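Local coordinates for lysosome-associated membrane glycoprotein 3 (Homo sapiens, PDB 4AKM) that takes part in the unfolded protein response and in fusion of lysosomes with autophagosomes, as a glycoprotein of the lysosomal membrane, at residues A[113-118]-A[136-141]. Numbering follows the deposited sequence.
Sequences GHSFKC and DVQLQA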
loop_
_atom_site.group_PDB
_atom_site.type_symbol
_atom_site.label_atom_id
_atom_site.label_comp_id
_atom_site.label_asym_id
_atom_site.label_seq_id
_atom_site.Cartn_x
_atom_site.Cartn_y
_atom_site.Cartn_z
ATOM N N GLY A 113 -7.582 14.457 -8.371
ATOM C CA GLY A 113 -6.691 15.329 -9.118
ATOM C C GLY A 113 -5.513 15.803 -8.286
ATOM O O GLY A 113 -4.525 16.308 -8.819
ATOM N N HIS A 114 -5.626 15.649 -6.970
ATOM C CA HIS A 114 -4.530 15.962 -6.063
ATOM C C HIS A 114 -3.705 14.710 -5.769
ATOM O O HIS A 114 -4.025 13.618 -6.233
ATOM C CB HIS A 114 -5.061 16.550 -4.752
ATOM C CG HIS A 114 -5.664 17.912 -4.896
ATOM N ND1 HIS A 114 -5.842 18.763 -3.826
ATOM C CD2 HIS A 114 -6.133 18.572 -5.982
ATOM C CE1 HIS A 114 -6.392 19.889 -4.245
ATOM N NE2 HIS A 114 -6.578 19.798 -5.551
ATOM N N SER A 115 -2.639 14.874 -4.995
ATOM C CA SER A 115 -1.845 13.735 -4.554
ATOM C C SER A 115 -1.849 13.659 -3.034
ATOM O O SER A 115 -2.055 14.662 -2.357
ATOM C CB SER A 115 -0.411 13.832 -5.081
ATOM O OG SER A 115 0.245 14.981 -4.578
ATOM N N PHE A 116 -1.642 12.464 -2.499
ATOM C CA PHE A 116 -1.567 12.302 -1.058
ATOM C C PHE A 116 -0.124 12.173 -0.621
ATOM O O PHE A 116 0.630 11.379 -1.175
ATOM C CB PHE A 116 -2.358 11.082 -0.595
ATOM C CG PHE A 116 -2.430 10.944 0.898
ATOM C CD1 PHE A 116 -3.381 11.634 1.628
ATOM C CD2 PHE A 116 -1.537 10.134 1.575
ATOM C CE1 PHE A 116 -3.445 11.509 3.004
ATOM C CE2 PHE A 116 -1.598 10.010 2.949
ATOM C CZ PHE A 116 -2.551 10.695 3.662
ATOM N N LYS A 117 0.255 12.961 0.379
ATOM C CA LYS A 117 1.579 12.864 0.962
ATOM C C LYS A 117 1.458 12.551 2.442
ATOM O O LYS A 117 0.597 13.102 3.125
ATOM C CB LYS A 117 2.348 14.167 0.769
ATOM C CG LYS A 117 3.742 14.150 1.366
ATOM C CD LYS A 117 4.376 15.514 1.290
ATOM C CE LYS A 117 5.690 15.547 2.044
ATOM N NZ LYS A 117 6.730 14.707 1.390
ATOM N N CYS A 118 2.315 11.656 2.928
ATOM C CA CYS A 118 2.385 11.350 4.350
ATOM C C CYS A 118 3.672 10.626 4.696
ATOM O O CYS A 118 3.747 9.397 4.664
ATOM C CB CYS A 118 1.190 10.522 4.804
ATOM S SG CYS A 118 1.019 10.453 6.594
ATOM N N ASP A 136 7.014 7.543 4.236
ATOM C CA ASP A 136 7.494 8.288 3.062
ATOM C C ASP A 136 6.532 8.236 1.878
ATOM O O ASP A 136 6.945 8.214 0.720
ATOM C CB ASP A 136 8.876 7.791 2.643
ATOM C CG ASP A 136 9.956 8.230 3.601
ATOM O OD1 ASP A 136 10.063 9.449 3.837
ATOM O OD2 ASP A 136 10.678 7.362 4.132
ATOM N N VAL A 137 5.245 8.210 2.191
ATOM C CA VAL A 137 4.208 8.045 1.192
ATOM C C VAL A 137 3.966 9.305 0.374
ATOM O O VAL A 137 3.718 10.377 0.922
ATOM C CB VAL A 137 2.870 7.643 1.857
ATOM C CG1 VAL A 137 1.761 7.556 0.823
ATOM C CG2 VAL A 137 3.015 6.333 2.612
ATOM N N GLN A 138 4.047 9.167 -0.943
ATOM C CA GLN A 138 3.403 10.102 -1.847
ATOM C C GLN A 138 2.789 9.329 -2.999
ATOM O O GLN A 138 3.491 8.654 -3.739
ATOM C CB GLN A 138 4.373 11.143 -2.382
ATOM C CG GLN A 138 3.688 12.180 -3.255
ATOM C CD GLN A 138 4.454 13.480 -3.331
ATOM O OE1 GLN A 138 5.538 13.612 -2.761
ATOM N NE2 GLN A 138 3.891 14.456 -4.034
ATOM N N LEU A 139 1.474 9.426 -3.151
ATOM C CA LEU A 139 0.788 8.658 -4.179
ATOM C C LEU A 139 -0.310 9.459 -4.864
ATOM O O LEU A 139 -0.656 10.560 -4.436
ATOM C CB LEU A 139 0.226 7.352 -3.603
ATOM C CG LEU A 139 -0.715 7.382 -2.393
ATOM C CD1 LEU A 139 -2.148 7.732 -2.786
ATOM C CD2 LEU A 139 -0.672 6.045 -1.664
ATOM N N GLN A 140 -0.850 8.884 -5.931
ATOM C CA GLN A 140 -1.935 9.481 -6.687
ATOM C C GLN A 140 -2.563 8.398 -7.553
ATOM O O GLN A 140 -1.866 7.523 -8.073
ATOM C CB GLN A 140 -1.419 10.636 -7.549
ATOM C CG GLN A 140 -2.515 11.437 -8.247
ATOM C CD GLN A 140 -2.018 12.767 -8.786
ATOM O OE1 GLN A 140 -1.004 13.297 -8.329
ATOM N NE2 GLN A 140 -2.732 13.314 -9.764
ATOM N N ALA A 141 -3.883 8.454 -7.696
ATOM C CA ALA A 141 -4.611 7.464 -8.485
ATOM C C ALA A 141 -5.713 8.098 -9.339
ATOM O O ALA A 141 -6.214 9.179 -9.020
ATOM C CB ALA A 141 -5.190 6.387 -7.578
#
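The carbonyl O of V137 accepts a hydrogen bond from the backbone N of C118 at 2.8 Å, and the CA-H of K117 also points at this oxygen. F116 O has the same pair of neighbours: a hydrogen bond from L139 N at 2.9 Å and a weaker CA-H contact from Q138. F116 N returns a bond to L139 O. The V137 N to C118 O bond is longer, 3.1 Å, and its donor stands well above the carbonyl plane. F116–L139 and C118–V137 are therefore hydrogen-bonded pairs of an antiparallel ladder, with K117–Q138 the non-hydrogen-bonded pair between them.

F116, C118, L139 and V137 share one buried face. The CG of F116 lies anti to its backbone N (chi1 -174°), and the ring meets V137 CG1 at its edge, near the ring plane, with CD2 4.3 Å from that methyl. L139 reaches the base of the same side chain, with CD1 4.0 Å from F116 CB. F108 of strand 97-110 stacks on the F116 ring and also touches V137 and L139. K117 and Q138 lie on the other face.

Beyond the ladder, the extended side chain of Q140 runs alongside the H114–S115 backbone. Its CG and amide carbon lie beside H114 O, and its OE1 lies near S115 CB. The amide is held from elsewhere: OE1 accepts a hydrogen bond from G150 N and NE2 donates to D143 O. Y80 OH bonds H114 O.

C118 is joined to C155 by a disulfide. Strand 137-141 pairs along its other edge with strand 14-27, through backbone bonds of Q138 with E20 and Q140 with K18. The chain turns a corner at D136. Short strand 116-118 thus extends an antiparallel sheet of the beta-prism fold in this membrane-proximal LAMP luminal domain.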